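Alkaline phosphatase PHOX (Pseudomonas fluorescens, PDB 3ZWU) probably hydrolyses phosphate monoesters at alkaline pH, using a cofactor of two iron and three calcium ions that here holds vanadate, a phosphate mimic. Local coordinates at residues Met85-Glu90 and Ser120-Gln125; Asp292-Phe297 and Met383-Trp388; Gln472-Ser477 and Ile521-Val526. One frame throughout, in Å; residues are numbered along the deposited sequence.

How the interactions relate
The three contacts follow one another along the chain and lie in different parts of the beta-propeller. Interactions 1 and 2 have centres about 26 Å apart, on opposite sides of the chain's centre, yet both send carboxylates to the mu-oxo-diiron group: Glu-90 binds one iron, Asp-292 and Glu-387 the other, and the vanadate bridges the two. One water, bound to an iron and a calcium, is shared by both sites. Interaction 3 lies farther out; its centre is about 22 Å from that of interaction 2, with nearest atoms about 5 Å apart, and the Phe-475 side chain is about 13 Å from the vanadate. No two contacts touch.

Interaction 1: residues Met85-Glu90 and Ser120-Gln125; sequences MAINNE and SVIEVQ. With FEO (mu-oxo-diiron), chain I; VO4 (vanadate ion), chain C.
Met-85 and Ile-122 exchange two backbone hydrogen bonds, as do Ile-87 and Ser-120, and these two antiparallel hydrogen-bonded pairs flank the non-hydrogen-bonded pair Ala-86/Val-121, with the short strand axes 4.7 Å apart and 150° between their directions. These are the two inner strands of a four-stranded antiparallel sheet, a blade of the beta-propeller, with strands 68-76 and 130-144 outermost. On the face that carries Met-85, Ile-87, Ser-120 and Ile-122, two methyl ends meet, CD1 of Ile-87 and CD1 of Ile-122 at 3.7 Å, the two chains crossing obliquely. Ile-122 places CG1 between its backbone N and carbonyl carbon (chi1 64°), which brings CG1 to 4.0 Å from CB of Met-85. The thioether then crosses Val-124 at about a right angle, SD to CG1 4.0 Å, while Leu-35 and Ile-36 of strand 30-37 pack against this apolar patch. Beyond the last ladder pair the contact turns polar. The Ser-120 hydroxyl donates to OD1 of Asn-89 at 2.7 Å, in the plane of the amide carbonyl and on a lone pair. Ser-120 OG also accepts from Gly-65 N, and Asn-89 ND2 donates to the carbonyl of Asp-66, so the pair ties the strand end to the loop that leads into strand 68-76. An alanine in place of Asn-89 would probably deprive the buried serine hydroxyl of its acceptor and leave the Asp-66 carbonyl without this donor. The next residue, Glu-90, extends from the strand end and binds an iron through OE2 at 2.0 Å, alongside Cys-179 and Glu-194. The chemistry thus changes along the strand from apolar packing through a buried amide–hydroxyl bond to a metal ligand, and the polar pair probably helps to hold the backbone just before that ligand.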
loop_
_atom_site.group_PDB
_atom_site.type_symbol
_atom_site.label_atom_id
_atom_site.label_comp_id
_atom_site.label_asym_id
_atom_site.label_seq_id
_atom_site.Cartn_x
_atom_site.Cartn_y
_atom_site.Cartn_z
ATOM N N MET A 85 7.552 13.627 -6.475
ATOM C CA MET A 85 7.054 12.593 -5.584
ATOM C C MET A 85 5.617 12.306 -5.962
ATOM O O MET A 85 4.853 13.241 -6.177
ATOM C CB MET A 85 7.152 13.017 -4.116
ATOM C CG MET A 85 8.581 13.105 -3.628
ATOM S SD MET A 85 8.702 13.609 -1.900
ATOM C CE MET A 85 8.128 12.145 -1.088
ATOM N N ALA A 86 5.269 11.024 -6.114
ATOM C CA ALA A 86 3.906 10.587 -6.398
ATOM C C ALA A 86 3.447 9.953 -5.101
ATOM O O ALA A 86 4.092 9.020 -4.629
ATOM C CB ALA A 86 3.897 9.577 -7.525
ATOM N N ILE A 87 2.408 10.516 -4.475
ATOM C CA ILE A 87 1.962 10.110 -3.147
ATOM C C ILE A 87 0.510 9.704 -3.178
ATOM O O ILE A 87 -0.338 10.497 -3.584
ATOM C CB ILE A 87 2.183 11.275 -2.141
ATOM C CG1 ILE A 87 3.665 11.715 -2.075
ATOM C CG2 ILE A 87 1.666 10.893 -0.738
ATOM C CD1 ILE A 87 3.865 13.169 -1.675
ATOM N N ASN A 88 0.215 8.492 -2.707
ATOM C CA ASN A 88 -1.151 8.005 -2.666
ATOM C C ASN A 88 -1.941 8.680 -1.576
ATOM O O ASN A 88 -1.395 9.018 -0.529
ATOM C CB ASN A 88 -1.197 6.510 -2.401
ATOM C CG ASN A 88 -0.655 5.687 -3.523
ATOM O OD1 ASN A 88 -0.389 6.176 -4.619
ATOM N ND2 ASN A 88 -0.520 4.402 -3.288
ATOM N N ASN A 89 -3.243 8.794 -1.801
ATOM C CA ASN A 89 -4.204 9.337 -0.851
ATOM C C ASN A 89 -5.273 8.266 -0.752
ATOM O O ASN A 89 -6.047 8.071 -1.685
ATOM C CB ASN A 89 -4.752 10.643 -1.367
ATOM C CG ASN A 89 -3.688 11.696 -1.490
ATOM O OD1 ASN A 89 -3.425 12.211 -2.583
ATOM N ND2 ASN A 89 -3.089 12.083 -0.371
ATOM N N GLU A 90 -5.260 7.511 0.345
ATOM C CA GLU A 90 -6.081 6.317 0.465
ATOM C C GLU A 90 -7.543 6.514 0.764
ATOM O O GLU A 90 -8.381 5.885 0.129
ATOM C CB GLU A 90 -5.455 5.373 1.487
ATOM C CG GLU A 90 -6.044 3.976 1.416
ATOM C CD GLU A 90 -5.492 3.017 2.441
ATOM O OE1 GLU A 90 -5.358 3.413 3.622
ATOM O OE2 GLU A 90 -5.234 1.852 2.069
ATOM N N SER A 120 -1.358 12.307 -5.394
ATOM C CA SER A 120 -0.899 13.682 -5.429
ATOM C C SER A 120 0.519 13.643 -5.972
ATOM O O SER A 120 1.384 13.025 -5.347
ATOM C CB SER A 120 -0.900 14.296 -4.034
ATOM O OG SER A 120 -2.209 14.433 -3.511
ATOM N N VAL A 121 0.752 14.237 -7.153
ATOM C CA VAL A 121 2.084 14.331 -7.728
ATOM C C VAL A 121 2.578 15.710 -7.352
ATOM O O VAL A 121 1.860 16.681 -7.579
ATOM C CB VAL A 121 2.118 14.119 -9.254
ATOM C CG1 VAL A 121 3.550 14.216 -9.782
ATOM C CG2 VAL A 121 1.488 12.778 -9.629
ATOM N N ILE A 122 3.762 15.805 -6.738
ATOM C CA ILE A 122 4.315 17.092 -6.331
ATOM C C ILE A 122 5.768 17.213 -6.705
ATOM O O ILE A 122 6.478 16.211 -6.756
ATOM C CB ILE A 122 4.140 17.320 -4.805
ATOM C CG1 ILE A 122 4.927 16.287 -3.961
ATOM C CG2 ILE A 122 2.662 17.337 -4.429
ATOM C CD1 ILE A 122 4.940 16.587 -2.473
ATOM N N GLU A 123 6.227 18.450 -6.908
ATOM C CA GLU A 123 7.633 18.725 -7.116
ATOM C C GLU A 123 8.201 19.124 -5.763
ATOM O O GLU A 123 7.558 19.864 -5.008
ATOM C CB GLU A 123 7.865 19.852 -8.135
ATOM C CG GLU A 123 9.337 20.230 -8.256
ATOM C CD GLU A 123 9.698 21.298 -9.263
ATOM O OE1 GLU A 123 8.920 21.519 -10.218
ATOM O OE2 GLU A 123 10.809 21.860 -9.142
ATOM N N VAL A 124 9.419 18.660 -5.483
ATOM C CA VAL A 124 10.165 19.021 -4.290
ATOM C C VAL A 124 11.522 19.551 -4.748
ATOM O O VAL A 124 12.063 19.065 -5.747
ATOM C CB VAL A 124 10.290 17.870 -3.262
ATOM C CG1 VAL A 124 8.932 17.528 -2.669
ATOM C CG2 VAL A 124 10.944 16.625 -3.861
ATOM N N GLN A 125 12.035 20.585 -4.065
ATOM C CA GLN A 125 13.329 21.189 -4.379
ATOM C C GLN A 125 14.172 21.239 -3.121
ATOM O O GLN A 125 13.643 21.516 -2.047
ATOM C CB GLN A 125 13.160 22.606 -4.942
ATOM C CG GLN A 125 13.083 22.646 -6.459
ATOM C CD GLN A 125 12.723 24.015 -6.988
ATOM O OE1 GLN A 125 12.969 25.043 -6.347
ATOM N NE2 GLN A 125 12.138 24.064 -8.180
HETATM FE FE1 FEO I . -4.246 0.275 2.811
HETATM FE FE2 FEO I . -3.610 -3.066 3.722
HETATM O O FEO I . -3.336 -1.172 3.810
HETATM V V VO4 C . -4.813 -0.822 5.596
HETATM O O1 VO4 C . -5.867 -0.492 6.952
HETATM O O2 VO4 C . -3.285 -0.399 6.367
HETATM O O3 VO4 C . -5.546 0.246 4.449
HETATM O O4 VO4 C . -5.021 -2.532 5.380
HETATM O O HOH W 1 -2.886 1.530 4.034
#

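Interaction 2: residues Asp292-Phe297 and Met383-Trp388; sequences DERGEF and MDRPEW. With CA (calcium ion), chain G; CA (calcium ion), chain F; FEO (mu-oxo-diiron), chain I; VO4 (vanadate ion), chain C.
Asp-292 and Glu-387 meet at an iron of the PhoX cofactor, where a type II beta turn from Glu-293 to Glu-296 in the beta-propeller lies against Met-383 and Arg-385, just ahead of strand 386-391. Metal bonds come first: OD2 of Asp-292 and OE2 of Glu-387 bind the same iron, at 2.0 and 2.1 Å from FE2, and the metal holds these two carboxylate oxygens 2.8 Å apart with their carboxylate planes at 51°. Glu-387 also grips one calcium with both oxygens and, at a longer 2.9 Å, OE2 reaches a second, while Glu-273 and Glu-194 complete the protein ligands of the iron. The salt bridge is side-on and nearly coplanar (13°). NE of Arg-385 points almost directly at OD1 of Asp-292, 2.9 Å away, and NH2 bonds to OD2, each on a syn lone pair; Asp-292 swings CG to the far side from its own N (chi1 -176°), carrying the carboxylate to arginine and iron at once. Backbone bonds tie the turn to Met-383, whose carbonyl accepts from Gly-295 N and whose N donates to the Glu-296 carbonyl. Nearby, CG of Pro-386 lies 3.8 Å from O of Phe-297. At the vanadate, a calcium-bound water accepts from Arg-385 NH2 and donates to O1, while NH2 itself lies 3.0 Å from vanadate O4.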
loop_
_atom_site.group_PDB
_atom_site.type_symbol
_atom_site.label_atom_id
_atom_site.label_comp_id
_atom_site.label_asym_id
_atom_site.label_seq_id
_atom_site.Cartn_x
_atom_site.Cartn_y
_atom_site.Cartn_z
ATOM N N ASP A 292 -4.469 -7.646 0.392
ATOM C CA ASP A 292 -4.707 -7.482 1.817
ATOM C C ASP A 292 -6.127 -7.766 2.257
ATOM O O ASP A 292 -6.984 -6.884 2.263
ATOM C CB ASP A 292 -4.278 -6.103 2.329
ATOM C CG ASP A 292 -4.434 -5.955 3.835
ATOM O OD1 ASP A 292 -4.803 -6.948 4.499
ATOM O OD2 ASP A 292 -4.256 -4.840 4.339
ATOM N N GLU A 293 -6.332 -8.982 2.721
ATOM C CA GLU A 293 -7.561 -9.401 3.363
ATOM C C GLU A 293 -7.240 -10.700 4.089
ATOM O O GLU A 293 -6.363 -11.444 3.641
ATOM C CB GLU A 293 -8.714 -9.554 2.371
ATOM C CG GLU A 293 -10.040 -9.861 3.039
ATOM C CD GLU A 293 -11.267 -9.704 2.163
ATOM O OE1 GLU A 293 -11.215 -8.939 1.172
ATOM O OE2 GLU A 293 -12.297 -10.338 2.485
ATOM N N ARG A 294 -7.893 -10.942 5.233
ATOM C CA ARG A 294 -7.644 -12.155 6.014
ATOM C C ARG A 294 -7.860 -13.383 5.135
ATOM O O ARG A 294 -8.927 -13.522 4.540
ATOM C CB ARG A 294 -8.586 -12.240 7.224
ATOM C CG ARG A 294 -8.302 -11.225 8.333
ATOM C CD ARG A 294 -9.228 -11.420 9.527
ATOM N NE ARG A 294 -10.646 -11.426 9.146
ATOM C CZ ARG A 294 -11.457 -10.368 9.108
ATOM N NH1 ARG A 294 -11.011 -9.160 9.443
ATOM N NH2 ARG A 294 -12.725 -10.512 8.738
ATOM N N GLY A 295 -6.851 -14.250 5.028
ATOM C CA GLY A 295 -6.961 -15.476 4.248
ATOM C C GLY A 295 -6.831 -15.324 2.738
ATOM O O GLY A 295 -7.197 -16.256 2.019
ATOM N N GLU A 296 -6.314 -14.189 2.245
ATOM C CA GLU A 296 -6.125 -14.000 0.813
ATOM C C GLU A 296 -4.670 -14.284 0.419
ATOM O O GLU A 296 -3.903 -14.790 1.240
ATOM C CB GLU A 296 -6.674 -12.645 0.353
ATOM C CG GLU A 296 -8.194 -12.604 0.299
ATOM C CD GLU A 296 -8.942 -13.538 -0.638
ATOM O OE1 GLU A 296 -8.312 -14.149 -1.531
ATOM O OE2 GLU A 296 -10.187 -13.603 -0.518
ATOM N N PHE A 297 -4.317 -14.064 -0.850
ATOM C CA PHE A 297 -3.068 -14.537 -1.420
ATOM C C PHE A 297 -2.009 -13.514 -1.817
ATOM O O PHE A 297 -2.230 -12.305 -1.777
ATOM C CB PHE A 297 -3.427 -15.393 -2.651
ATOM C CG PHE A 297 -4.587 -16.340 -2.434
ATOM C CD1 PHE A 297 -4.583 -17.237 -1.382
ATOM C CD2 PHE A 297 -5.646 -16.379 -3.323
ATOM C CE1 PHE A 297 -5.630 -18.137 -1.206
ATOM C CE2 PHE A 297 -6.682 -17.297 -3.165
ATOM C CZ PHE A 297 -6.673 -18.164 -2.100
ATOM N N MET A 383 -3.303 -16.518 3.333
ATOM C CA MET A 383 -2.300 -15.838 4.151
ATOM C C MET A 383 -2.862 -14.871 5.168
ATOM O O MET A 383 -3.995 -14.397 5.050
ATOM C CB MET A 383 -1.334 -15.057 3.245
ATOM C CG MET A 383 -0.722 -15.873 2.137
ATOM S SD MET A 383 0.262 -17.275 2.717
ATOM C CE MET A 383 1.684 -16.415 3.363
ATOM N N ASP A 384 -2.013 -14.532 6.152
ATOM C CA ASP A 384 -2.362 -13.589 7.205
ATOM C C ASP A 384 -2.192 -12.148 6.747
ATOM O O ASP A 384 -1.269 -11.456 7.175
ATOM C CB ASP A 384 -1.519 -13.830 8.468
ATOM C CG ASP A 384 -1.816 -15.096 9.233
ATOM O OD1 ASP A 384 -2.806 -15.774 8.895
ATOM O OD2 ASP A 384 -1.089 -15.376 10.212
ATOM N N ARG A 385 -3.105 -11.682 5.892
ATOM C CA ARG A 385 -3.135 -10.303 5.411
ATOM C C ARG A 385 -1.815 -9.797 4.819
ATOM O O ARG A 385 -1.108 -9.002 5.455
ATOM C CB ARG A 385 -3.586 -9.377 6.531
ATOM C CG ARG A 385 -5.022 -9.588 6.956
ATOM C CD ARG A 385 -5.447 -8.510 7.921
ATOM N NE ARG A 385 -5.375 -7.188 7.296
ATOM C CZ ARG A 385 -5.389 -6.027 7.945
ATOM N NH1 ARG A 385 -5.487 -5.997 9.271
ATOM N NH2 ARG A 385 -5.304 -4.885 7.274
ATOM N N PRO A 386 -1.498 -10.210 3.592
ATOM C CA PRO A 386 -0.306 -9.707 2.937
ATOM C C PRO A 386 -0.431 -8.208 2.710
ATOM O O PRO A 386 -1.427 -7.762 2.139
ATOM C CB PRO A 386 -0.264 -10.460 1.601
ATOM C CG PRO A 386 -1.116 -11.635 1.782
ATOM C CD PRO A 386 -2.128 -11.298 2.826
ATOM N N GLU A 387 0.546 -7.430 3.185
ATOM C CA GLU A 387 0.555 -6.003 2.930
ATOM C C GLU A 387 1.751 -5.709 2.022
ATOM O O GLU A 387 1.767 -6.254 0.916
ATOM C CB GLU A 387 0.416 -5.168 4.218
ATOM C CG GLU A 387 -0.985 -5.259 4.802
ATOM C CD GLU A 387 -1.405 -4.124 5.716
ATOM O OE1 GLU A 387 -1.008 -4.151 6.899
ATOM O OE2 GLU A 387 -2.128 -3.206 5.264
ATOM N N TRP A 388 2.729 -4.889 2.413
ATOM C CA TRP A 388 3.776 -4.501 1.480
ATOM C C TRP A 388 4.792 -5.576 1.221
ATOM O O TRP A 388 5.140 -6.335 2.121
ATOM C CB TRP A 388 4.525 -3.254 1.944
ATOM C CG TRP A 388 3.724 -1.997 2.011
ATOM C CD1 TRP A 388 2.499 -1.827 2.594
ATOM C CD2 TRP A 388 4.222 -0.687 1.746
ATOM N NE1 TRP A 388 2.191 -0.492 2.670
ATOM C CE2 TRP A 388 3.237 0.231 2.167
ATOM C CE3 TRP A 388 5.429 -0.198 1.232
ATOM C CZ2 TRP A 388 3.411 1.606 2.058
ATOM C CZ3 TRP A 388 5.607 1.168 1.142
ATOM C CH2 TRP A 388 4.602 2.051 1.545
HETATM CA CA CA G . -2.533 -2.270 7.612
HETATM CA CA CA F . -1.252 -0.539 4.699
HETATM FE FE1 FEO I . -4.246 0.275 2.811
HETATM FE FE2 FEO I . -3.610 -3.066 3.722
HETATM O O FEO I . -3.336 -1.172 3.810
HETATM V V VO4 C . -4.813 -0.822 5.596
HETATM O O1 VO4 C . -5.867 -0.492 6.952
HETATM O O2 VO4 C . -3.285 -0.399 6.367
HETATM O O3 VO4 C . -5.546 0.246 4.449
HETATM O O4 VO4 C . -5.021 -2.532 5.380
HETATM O O HOH W 2 -4.762 -2.568 8.585
HETATM O O HOH W 3 -0.295 0.949 2.863
HETATM O O HOH W 4 -0.248 1.379 5.831
HETATM O O HOH W 1 -2.886 1.530 4.034
HETATM O O HOH W 5 -1.906 -3.334 9.612
#

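Interaction 3: residues Gln472-Ser477 and Ile521-Val526; sequences QNMFNS and IRRFMV
Polar side chains join a loop to an edge strand here: residues 472-477, in the loop leading to strand 478-483, lie beside strand 521-526, the last of a four-stranded antiparallel blade in the beta-propeller. Arg-523 reaches over the loop with CG anti to its backbone N (chi1 -170°) and a bend at chi3, which lays one face of its guanidinium over CA of Asn-473. Its NH2 donates to the carbonyl of Met-474 at 2.9 Å, the oxygen sitting in the guanidinium plane, while NH1 makes a weak, bent bond (117°) to the Gln-472 carbonyl. NH1 has its better partner in the Ile-16 carbonyl, and NE donates to OE1 of Gln-510, which probably restrains the group from turning. The Asn-473 amide is likewise shared: OD1 accepts from Thr-470 N, and ND2 divides its hydrogens between the carbonyls of Asn-468 and Ile-521. Beyond Met-474, CE1 of Phe-475 packs loosely on CG2 of Ile-521 at 4.3 Å, near Leu-512 of the adjoining strand. Across to the strand, Asn-473 ND2 gives a straight bond (168°) to the Ile-521 carbonyl at 2.9 Å, approaching from above that carbonyl's plane.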
loop_
_atom_site.group_PDB
_atom_site.type_symbol
_atom_site.label_atom_id
_atom_site.label_comp_id
_atom_site.label_asym_id
_atom_site.label_seq_id
_atom_site.Cartn_x
_atom_site.Cartn_y
_atom_site.Cartn_z
ATOM N N GLN A 472 12.530 -4.226 24.247
ATOM C CA GLN A 472 13.082 -2.945 23.814
ATOM C C GLN A 472 12.638 -2.537 22.406
ATOM O O GLN A 472 12.499 -1.344 22.171
ATOM C CB GLN A 472 14.629 -2.965 23.845
ATOM C CG GLN A 472 15.264 -2.991 25.239
ATOM C CD GLN A 472 15.109 -4.304 25.976
ATOM O OE1 GLN A 472 14.463 -4.380 27.027
ATOM N NE2 GLN A 472 15.686 -5.373 25.440
ATOM N N ASN A 473 12.496 -3.493 21.462
ATOM C CA ASN A 473 12.153 -3.195 20.058
ATOM C C ASN A 473 10.778 -3.690 19.603
ATOM O O ASN A 473 10.464 -3.558 18.424
ATOM C CB ASN A 473 13.228 -3.798 19.139
ATOM C CG ASN A 473 13.207 -5.314 19.031
ATOM O OD1 ASN A 473 12.325 -5.996 19.571
ATOM N ND2 ASN A 473 14.183 -5.872 18.331
ATOM N N MET A 474 9.996 -4.308 20.496
ATOM C CA MET A 474 8.718 -4.912 20.118
ATOM C C MET A 474 7.719 -3.962 19.483
ATOM O O MET A 474 7.629 -2.793 19.854
ATOM C CB MET A 474 8.077 -5.672 21.279
ATOM C CG MET A 474 7.735 -4.820 22.457
ATOM S SD MET A 474 6.987 -5.850 23.718
ATOM C CE MET A 474 6.779 -4.667 25.011
ATOM N N PHE A 475 6.965 -4.495 18.521
ATOM C CA PHE A 475 5.975 -3.768 17.741
ATOM C C PHE A 475 4.870 -4.731 17.322
ATOM O O PHE A 475 4.981 -5.940 17.539
ATOM C CB PHE A 475 6.651 -3.193 16.484
ATOM C CG PHE A 475 7.269 -4.231 15.571
ATOM C CD1 PHE A 475 8.565 -4.672 15.776
ATOM C CD2 PHE A 475 6.551 -4.768 14.513
ATOM C CE1 PHE A 475 9.135 -5.634 14.944
ATOM C CE2 PHE A 475 7.121 -5.733 13.685
ATOM C CZ PHE A 475 8.408 -6.162 13.907
ATOM N N ASN A 476 3.822 -4.215 16.695
ATOM C CA ASN A 476 2.767 -5.079 16.188
ATOM C C ASN A 476 2.258 -4.572 14.862
ATOM O O ASN A 476 2.324 -3.375 14.572
ATOM C CB ASN A 476 1.629 -5.245 17.190
ATOM C CG ASN A 476 0.656 -4.102 17.239
ATOM O OD1 ASN A 476 -0.399 -4.150 16.600
ATOM N ND2 ASN A 476 0.977 -3.062 18.000
ATOM N N SER A 477 1.759 -5.497 14.063
ATOM C CA SER A 477 1.156 -5.227 12.772
ATOM C C SER A 477 2.070 -4.494 11.799
ATOM O O SER A 477 1.724 -3.399 11.330
ATOM C CB SER A 477 -0.165 -4.497 12.947
ATOM O OG SER A 477 -1.017 -5.163 13.866
ATOM N N ILE A 521 16.710 -5.966 14.722
ATOM C CA ILE A 521 15.715 -4.911 14.509
ATOM C C ILE A 521 15.880 -3.858 15.606
ATOM O O ILE A 521 15.978 -4.212 16.785
ATOM C CB ILE A 521 14.277 -5.497 14.514
ATOM C CG1 ILE A 521 14.095 -6.521 13.370
ATOM C CG2 ILE A 521 13.225 -4.372 14.400
ATOM C CD1 ILE A 521 12.918 -7.411 13.513
ATOM N N ARG A 522 15.862 -2.567 15.225
ATOM C CA ARG A 522 15.948 -1.454 16.169
ATOM C C ARG A 522 14.830 -0.468 15.886
ATOM O O ARG A 522 14.564 -0.173 14.722
ATOM C CB ARG A 522 17.298 -0.742 16.049
ATOM C CG ARG A 522 18.457 -1.581 16.545
ATOM C CD ARG A 522 19.746 -0.787 16.565
ATOM N NE ARG A 522 20.906 -1.656 16.766
ATOM C CZ ARG A 522 22.164 -1.239 16.879
ATOM N NH1 ARG A 522 22.453 0.057 16.819
ATOM N NH2 ARG A 522 23.144 -2.116 17.059
ATOM N N ARG A 523 14.182 0.050 16.936
ATOM C CA ARG A 523 13.114 1.037 16.785
ATOM C C ARG A 523 13.745 2.381 16.455
ATOM O O ARG A 523 14.634 2.837 17.165
ATOM C CB ARG A 523 12.273 1.134 18.057
ATOM C CG ARG A 523 11.009 1.950 17.869
ATOM C CD ARG A 523 10.173 2.045 19.123
ATOM N NE ARG A 523 9.745 0.732 19.622
ATOM C CZ ARG A 523 10.150 0.134 20.744
ATOM N NH1 ARG A 523 11.044 0.717 21.538
ATOM N NH2 ARG A 523 9.667 -1.055 21.081
ATOM N N PHE A 524 13.278 3.013 15.379
ATOM C CA PHE A 524 13.832 4.265 14.878
ATOM C C PHE A 524 12.935 5.467 15.121
ATOM O O PHE A 524 13.449 6.529 15.458
ATOM C CB PHE A 524 14.105 4.118 13.374
ATOM C CG PHE A 524 14.597 5.376 12.709
ATOM C CD1 PHE A 524 15.928 5.753 12.797
ATOM C CD2 PHE A 524 13.737 6.163 11.956
ATOM C CE1 PHE A 524 16.380 6.911 12.172
ATOM C CE2 PHE A 524 14.193 7.314 11.324
ATOM C CZ PHE A 524 15.510 7.683 11.436
ATOM N N MET A 525 11.626 5.342 14.881
ATOM C CA MET A 525 10.705 6.469 15.015
ATOM C C MET A 525 9.402 6.035 15.627
ATOM O O MET A 525 8.964 4.916 15.390
ATOM C CB MET A 525 10.424 7.058 13.615
ATOM C CG MET A 525 9.618 8.356 13.609
ATOM S SD MET A 525 9.186 8.904 11.932
ATOM C CE MET A 525 7.836 7.782 11.569
ATOM N N VAL A 526 8.769 6.932 16.395
ATOM C CA VAL A 526 7.428 6.722 16.917
ATOM C C VAL A 526 6.596 7.882 16.414
ATOM O O VAL A 526 7.049 9.027 16.469
ATOM C CB VAL A 526 7.352 6.598 18.446
ATOM C CG1 VAL A 526 5.921 6.343 18.879
ATOM C CG2 VAL A 526 8.271 5.489 18.946
#